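Local coordinates for protein-tyrosine-phosphatase (Shewanella sp., PDB 2Z72) that hydrolyses phosphotyrosine as a cold-active protein tyrosine phosphatase of the calcineurin-like phosphoesterase family, probably using its two bound zinc ions, at residues V79-D84 with G119-V125; E213-L219 with D243-L248. All blocks are in the same frame, centred on the assembly; numbering follows the deposited sequence.

Contact 1: residues V79-D84 with G119-V125. With ZN (zinc ion), chain B.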
# COMPACT_ATOMS: atom_id res chain seq x y z
N VAL A 79 1.30 0.75 6.99
CA VAL A 79 0.28 0.56 8.02
C VAL A 79 0.49 -0.75 8.80
O VAL A 79 0.18 -0.80 9.98
CB VAL A 79 -1.11 0.65 7.35
CG1 VAL A 79 -2.22 0.22 8.28
CG2 VAL A 79 -1.36 2.05 6.81
N HIS A 80 0.98 -1.80 8.14
CA HIS A 80 1.36 -3.04 8.85
C HIS A 80 0.26 -3.52 9.76
O HIS A 80 0.41 -3.74 10.96
CB HIS A 80 2.70 -2.84 9.59
CG HIS A 80 3.85 -2.91 8.62
ND1 HIS A 80 4.09 -4.00 7.84
CD2 HIS A 80 4.86 -2.04 8.35
CE1 HIS A 80 5.16 -3.78 7.10
NE2 HIS A 80 5.69 -2.57 7.38
N GLY A 81 -0.97 -3.60 9.22
CA GLY A 81 -2.08 -4.18 9.92
C GLY A 81 -2.65 -3.36 11.06
O GLY A 81 -3.38 -3.95 11.89
N GLN A 82 -2.37 -2.09 11.15
CA GLN A 82 -2.88 -1.21 12.22
C GLN A 82 -4.05 -0.37 11.69
O GLN A 82 -3.92 0.80 11.35
CB GLN A 82 -1.76 -0.37 12.77
CG GLN A 82 -0.68 -1.18 13.42
CD GLN A 82 -1.07 -1.90 14.69
OE1 GLN A 82 -0.39 -2.91 15.06
NE2 GLN A 82 -2.05 -1.46 15.41
N TYR A 83 -5.21 -1.00 11.58
CA TYR A 83 -6.41 -0.38 11.08
C TYR A 83 -6.88 0.78 11.93
O TYR A 83 -7.20 1.88 11.43
CB TYR A 83 -7.54 -1.41 10.94
CG TYR A 83 -8.88 -0.81 10.59
CD1 TYR A 83 -9.92 -0.76 11.46
CD2 TYR A 83 -9.06 -0.29 9.30
CE1 TYR A 83 -11.15 -0.23 11.13
CE2 TYR A 83 -10.30 0.25 8.95
CZ TYR A 83 -11.32 0.29 9.85
OH TYR A 83 -12.53 0.85 9.44
N ASP A 84 -6.92 0.61 13.26
CA ASP A 84 -7.41 1.66 14.11
C ASP A 84 -6.58 2.91 13.94
O ASP A 84 -7.14 4.05 13.91
CB ASP A 84 -7.40 1.25 15.59
CG ASP A 84 -8.24 0.04 15.91
OD1 ASP A 84 -9.23 -0.23 15.19
OD2 ASP A 84 -7.91 -0.62 16.91
N GLY A 119 1.02 -6.49 12.21
CA GLY A 119 -0.19 -6.15 12.94
C GLY A 119 -1.31 -7.17 12.81
O GLY A 119 -1.24 -8.13 12.07
N HIS A 120 -2.33 -6.91 13.60
CA HIS A 120 -3.44 -7.79 13.87
C HIS A 120 -4.73 -7.47 13.17
O HIS A 120 -5.72 -8.18 13.38
CB HIS A 120 -3.70 -7.85 15.40
CG HIS A 120 -4.14 -6.56 15.97
ND1 HIS A 120 -3.42 -5.38 16.02
CD2 HIS A 120 -5.34 -6.26 16.49
CE1 HIS A 120 -4.13 -4.40 16.57
NE2 HIS A 120 -5.31 -4.92 16.86
N GLN A 121 -4.74 -6.43 12.33
CA GLN A 121 -5.94 -5.98 11.65
C GLN A 121 -5.69 -5.87 10.16
O GLN A 121 -6.16 -4.95 9.46
CB GLN A 121 -6.45 -4.62 12.16
CG GLN A 121 -6.65 -4.53 13.68
CD GLN A 121 -7.14 -3.14 14.09
OE1 GLN A 121 -6.37 -2.20 14.08
NE2 GLN A 121 -8.43 -3.07 14.37
N VAL A 122 -5.01 -6.88 9.60
CA VAL A 122 -4.65 -6.84 8.16
C VAL A 122 -5.85 -6.81 7.29
O VAL A 122 -5.93 -6.01 6.33
CB VAL A 122 -3.68 -7.96 7.83
CG1 VAL A 122 -3.43 -8.04 6.33
CG2 VAL A 122 -2.35 -7.83 8.57
N ASN A 123 -6.83 -7.69 7.47
CA ASN A 123 -7.98 -7.70 6.60
C ASN A 123 -8.84 -6.48 6.75
O ASN A 123 -9.47 -6.05 5.75
CB ASN A 123 -8.78 -8.99 6.75
CG ASN A 123 -8.03 -10.16 6.16
OD1 ASN A 123 -7.60 -10.11 5.02
ND2 ASN A 123 -7.85 -11.24 6.95
N GLU A 124 -8.94 -5.89 7.92
CA GLU A 124 -9.62 -4.63 8.11
C GLU A 124 -8.98 -3.57 7.22
O GLU A 124 -9.68 -2.81 6.57
CB GLU A 124 -9.61 -4.20 9.57
CG GLU A 124 -10.44 -5.11 10.50
CD GLU A 124 -9.90 -6.46 10.81
OE1 GLU A 124 -8.72 -6.80 10.57
OE2 GLU A 124 -10.74 -7.28 11.33
N VAL A 125 -7.66 -3.47 7.23
CA VAL A 125 -6.99 -2.52 6.37
C VAL A 125 -7.24 -2.81 4.93
O VAL A 125 -7.56 -1.89 4.12
CB VAL A 125 -5.48 -2.44 6.66
CG1 VAL A 125 -4.86 -1.40 5.71
CG2 VAL A 125 -5.21 -2.04 8.10
ZN ZN B . 7.14 -1.61 6.37
O HOH W 1 -4.48 -0.15 14.93
O HOH W 2 -0.79 -5.36 16.90
O HOH W 3 -7.53 -3.26 17.80
O HOH W 4 7.80 -0.53 8.06
O HOH W 5 8.94 -2.02 5.69

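Contact 2: residues E213-L219 with D243-L248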
# COMPACT_ATOMS: atom_id res chain seq x y z
N GLU A 213 21.44 1.65 -9.64
CA GLU A 213 21.30 0.43 -10.51
C GLU A 213 20.10 0.53 -11.42
O GLU A 213 20.14 -0.06 -12.52
CB GLU A 213 21.29 -0.84 -9.65
CG GLU A 213 21.17 -2.15 -10.39
CD GLU A 213 21.45 -3.39 -9.59
OE1 GLU A 213 21.69 -3.21 -8.39
OE2 GLU A 213 21.30 -4.50 -10.20
N TRP A 214 19.03 1.22 -11.02
CA TRP A 214 17.90 1.45 -11.91
C TRP A 214 18.37 2.05 -13.25
O TRP A 214 17.91 1.73 -14.33
CB TRP A 214 16.89 2.39 -11.20
CG TRP A 214 15.75 2.84 -12.10
CD1 TRP A 214 15.71 3.86 -13.03
CD2 TRP A 214 14.44 2.26 -12.11
NE1 TRP A 214 14.51 3.96 -13.63
CE2 TRP A 214 13.69 2.98 -13.08
CE3 TRP A 214 13.81 1.20 -11.42
CZ2 TRP A 214 12.40 2.67 -13.35
CZ3 TRP A 214 12.51 0.94 -11.71
CH2 TRP A 214 11.78 1.64 -12.66
N ILE A 215 19.22 3.07 -13.11
CA ILE A 215 19.72 3.85 -14.26
C ILE A 215 20.60 3.03 -15.16
O ILE A 215 20.48 3.02 -16.36
CB ILE A 215 20.46 5.12 -13.74
CG1 ILE A 215 19.56 6.02 -12.88
CG2 ILE A 215 21.09 5.83 -14.91
CD1 ILE A 215 20.18 7.26 -12.29
N SER A 216 21.46 2.25 -14.50
CA SER A 216 22.37 1.44 -15.33
C SER A 216 21.63 0.34 -16.06
O SER A 216 22.06 -0.02 -17.18
CB SER A 216 23.57 0.91 -14.57
OG SER A 216 23.13 0.12 -13.50
N ARG A 217 20.54 -0.18 -15.51
CA ARG A 217 19.69 -1.16 -16.17
C ARG A 217 18.69 -0.56 -17.16
O ARG A 217 17.98 -1.31 -17.79
CB ARG A 217 18.92 -1.97 -15.12
CG ARG A 217 19.92 -2.87 -14.32
CD ARG A 217 19.13 -3.82 -13.45
NE ARG A 217 20.09 -4.68 -12.72
CZ ARG A 217 20.61 -5.78 -13.22
NH1 ARG A 217 20.29 -6.25 -14.42
NH2 ARG A 217 21.47 -6.47 -12.48
N GLU A 218 18.68 0.78 -17.29
CA GLU A 218 17.89 1.47 -18.28
C GLU A 218 16.43 1.07 -18.09
O GLU A 218 15.69 0.89 -19.05
CB GLU A 218 18.33 1.09 -19.70
CG GLU A 218 19.80 1.37 -19.97
CD GLU A 218 20.20 1.18 -21.43
OE1 GLU A 218 21.07 1.95 -21.92
OE2 GLU A 218 19.67 0.27 -22.11
N LEU A 219 15.97 0.98 -16.84
CA LEU A 219 14.58 0.65 -16.58
C LEU A 219 13.67 1.84 -16.82
O LEU A 219 14.05 3.00 -16.91
CB LEU A 219 14.42 0.15 -15.13
CG LEU A 219 14.74 -1.33 -14.94
CD1 LEU A 219 15.17 -1.64 -13.54
CD2 LEU A 219 13.52 -2.15 -15.36
N ASP A 243 18.53 -11.83 -13.78
CA ASP A 243 19.25 -10.68 -13.26
C ASP A 243 18.35 -9.51 -12.97
O ASP A 243 18.48 -8.83 -11.95
CB ASP A 243 20.26 -10.41 -14.38
CG ASP A 243 21.11 -9.17 -14.29
OD1 ASP A 243 21.47 -8.88 -13.12
OD2 ASP A 243 21.40 -8.52 -15.31
N LEU A 244 17.42 -9.27 -13.90
CA LEU A 244 16.59 -8.09 -13.73
C LEU A 244 15.54 -8.27 -12.65
O LEU A 244 15.33 -7.35 -11.84
CB LEU A 244 15.93 -7.76 -15.07
CG LEU A 244 14.95 -6.61 -15.08
CD1 LEU A 244 15.58 -5.34 -14.56
CD2 LEU A 244 14.44 -6.33 -16.50
N LEU A 245 14.90 -9.44 -12.62
CA LEU A 245 13.96 -9.71 -11.55
C LEU A 245 14.65 -9.69 -10.20
O LEU A 245 14.06 -9.24 -9.20
CB LEU A 245 13.21 -11.03 -11.78
CG LEU A 245 12.31 -11.08 -12.99
CD1 LEU A 245 11.66 -12.45 -13.13
CD2 LEU A 245 11.28 -9.95 -13.00
N ASN A 246 15.87 -10.20 -10.14
CA ASN A 246 16.62 -10.22 -8.89
C ASN A 246 16.81 -8.81 -8.35
O ASN A 246 16.58 -8.49 -7.20
CB ASN A 246 17.92 -10.96 -9.15
CG ASN A 246 18.73 -11.17 -7.89
OD1 ASN A 246 18.85 -10.25 -7.07
ND2 ASN A 246 19.30 -12.35 -7.70
N PHE A 247 17.21 -7.91 -9.25
CA PHE A 247 17.29 -6.48 -8.90
C PHE A 247 15.97 -5.96 -8.37
O PHE A 247 15.87 -5.35 -7.32
CB PHE A 247 17.69 -5.62 -10.11
CG PHE A 247 17.56 -4.16 -9.81
CD1 PHE A 247 16.69 -3.36 -10.53
CD2 PHE A 247 18.26 -3.57 -8.79
CE1 PHE A 247 16.52 -2.04 -10.23
CE2 PHE A 247 18.14 -2.24 -8.48
CZ PHE A 247 17.26 -1.47 -9.18
N LEU A 248 14.89 -6.14 -9.14
CA LEU A 248 13.61 -5.57 -8.82
C LEU A 248 13.05 -6.06 -7.50
O LEU A 248 12.38 -5.30 -6.78
CB LEU A 248 12.60 -5.79 -9.97
CG LEU A 248 12.86 -4.99 -11.25
CD1 LEU A 248 11.90 -5.47 -12.35
CD2 LEU A 248 12.68 -3.51 -10.95

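Contact 1: residues V79-D84 with G119-V125
Backbone bonding joins the two loops where Gly81 O accepts from Gln121 N (2.9 Å). Gly81 and Gly119 bring the backbones close, their CA atoms 4.1 Å apart, and Gly119 CA makes a C-H...O contact with His80 O. Polar side-chain contacts centre on Gln121, the N-cap of helix 122-138, modelled in two conformers. In the one described, OE1 accepts from Asp84 N (3.0 Å) in the first turn of helix 83-92, while NE2 returns a bond to Asp84 OD1 (3.1 Å) from above the carboxylate plane, which is turned 71° from the amide. Separate waters link His120 ND1 to Gln82 OE1 and His120 NE2 to Asp84 OD2. Apolar contacts run along Tyr83 and Val125. Tyr83 has CG anti to its backbone N (chi1 173°), which sets one ring face against Glu124 CB in a CH-pi contact. Val125 CG2 packs on Tyr83 CB (3.7 Å) and meets Val79 CG1 tip to tip (3.8 Å). His80 NE2 binds zinc at 2.0 Å, and its ND1 is held by Phe116 O. Asp78 and Asp114 complete the protein ligands; the contact joins the loop following the aspartate of DxHG to the segment beginning at the last glycine of GDxxDRG, metal-binding motifs of calcineurin-like phosphoesterases.

Contact 2: residues E213-L219 with D243-L248
Phe247 of helix 243-249 puts one ring face under the extended side chain of Glu213, whose CG makes a CH-pi contact 3.9 Å from the ring centroid. The two side chains run past each other in opposite directions, the carboxylate tilted moderately from the ring. Leu219 CD1 comes to the ring edge, 3.6 Å from Phe247 CE1, and also touches Leu244 CD1 (3.9 Å). Leu219 is brought there by a Schellman motif that ends helix 212-216: Glu218 takes positive phi, and the chain turns back so that Leu219 CB lies over the centre of the Trp214 ring while CD1 faces the second helix. Arg217 also runs antiparallel to Phe247, its guanidinium tilted only 22° from the ring. With its chain extended from CG to NE, it forms a side-on salt bridge to Glu213 OE2 through NE (2.8 Å) and NH2 (3.0 Å), both in the guanidinium plane. A second salt bridge reaches Asp243, modelled in two conformers; in the one described, NH1 points straight at OD2 (2.7 Å, 179°), coming from above a carboxylate turned 68° away. Bridging both acids in one network probably eases their mutual repulsion. Glu213 OE1 takes a further hydrogen bond from Asn252 ND2.

Overall arrangement
The two contacts follow one another in the chain and lie on opposite sides of its centre, contact 1 about 12 Å and contact 2 about 22 Å from it. Their own centres are about 32 Å apart and their nearest atoms about 16 Å, with no touch between them. Contact 1 belongs to the dinuclear zinc site: His80 binds one zinc, and its side chain is about 5 Å from the other, which Asp114 shares with Asn149, His207 and His286. Contact 2 binds no metal; Leu248 O lies 14.6 Å from the zinc held by His80. Contact 2 joins helices 212-216 and 243-249, in a helical region that follows strand 203-206 and metal ligand His207.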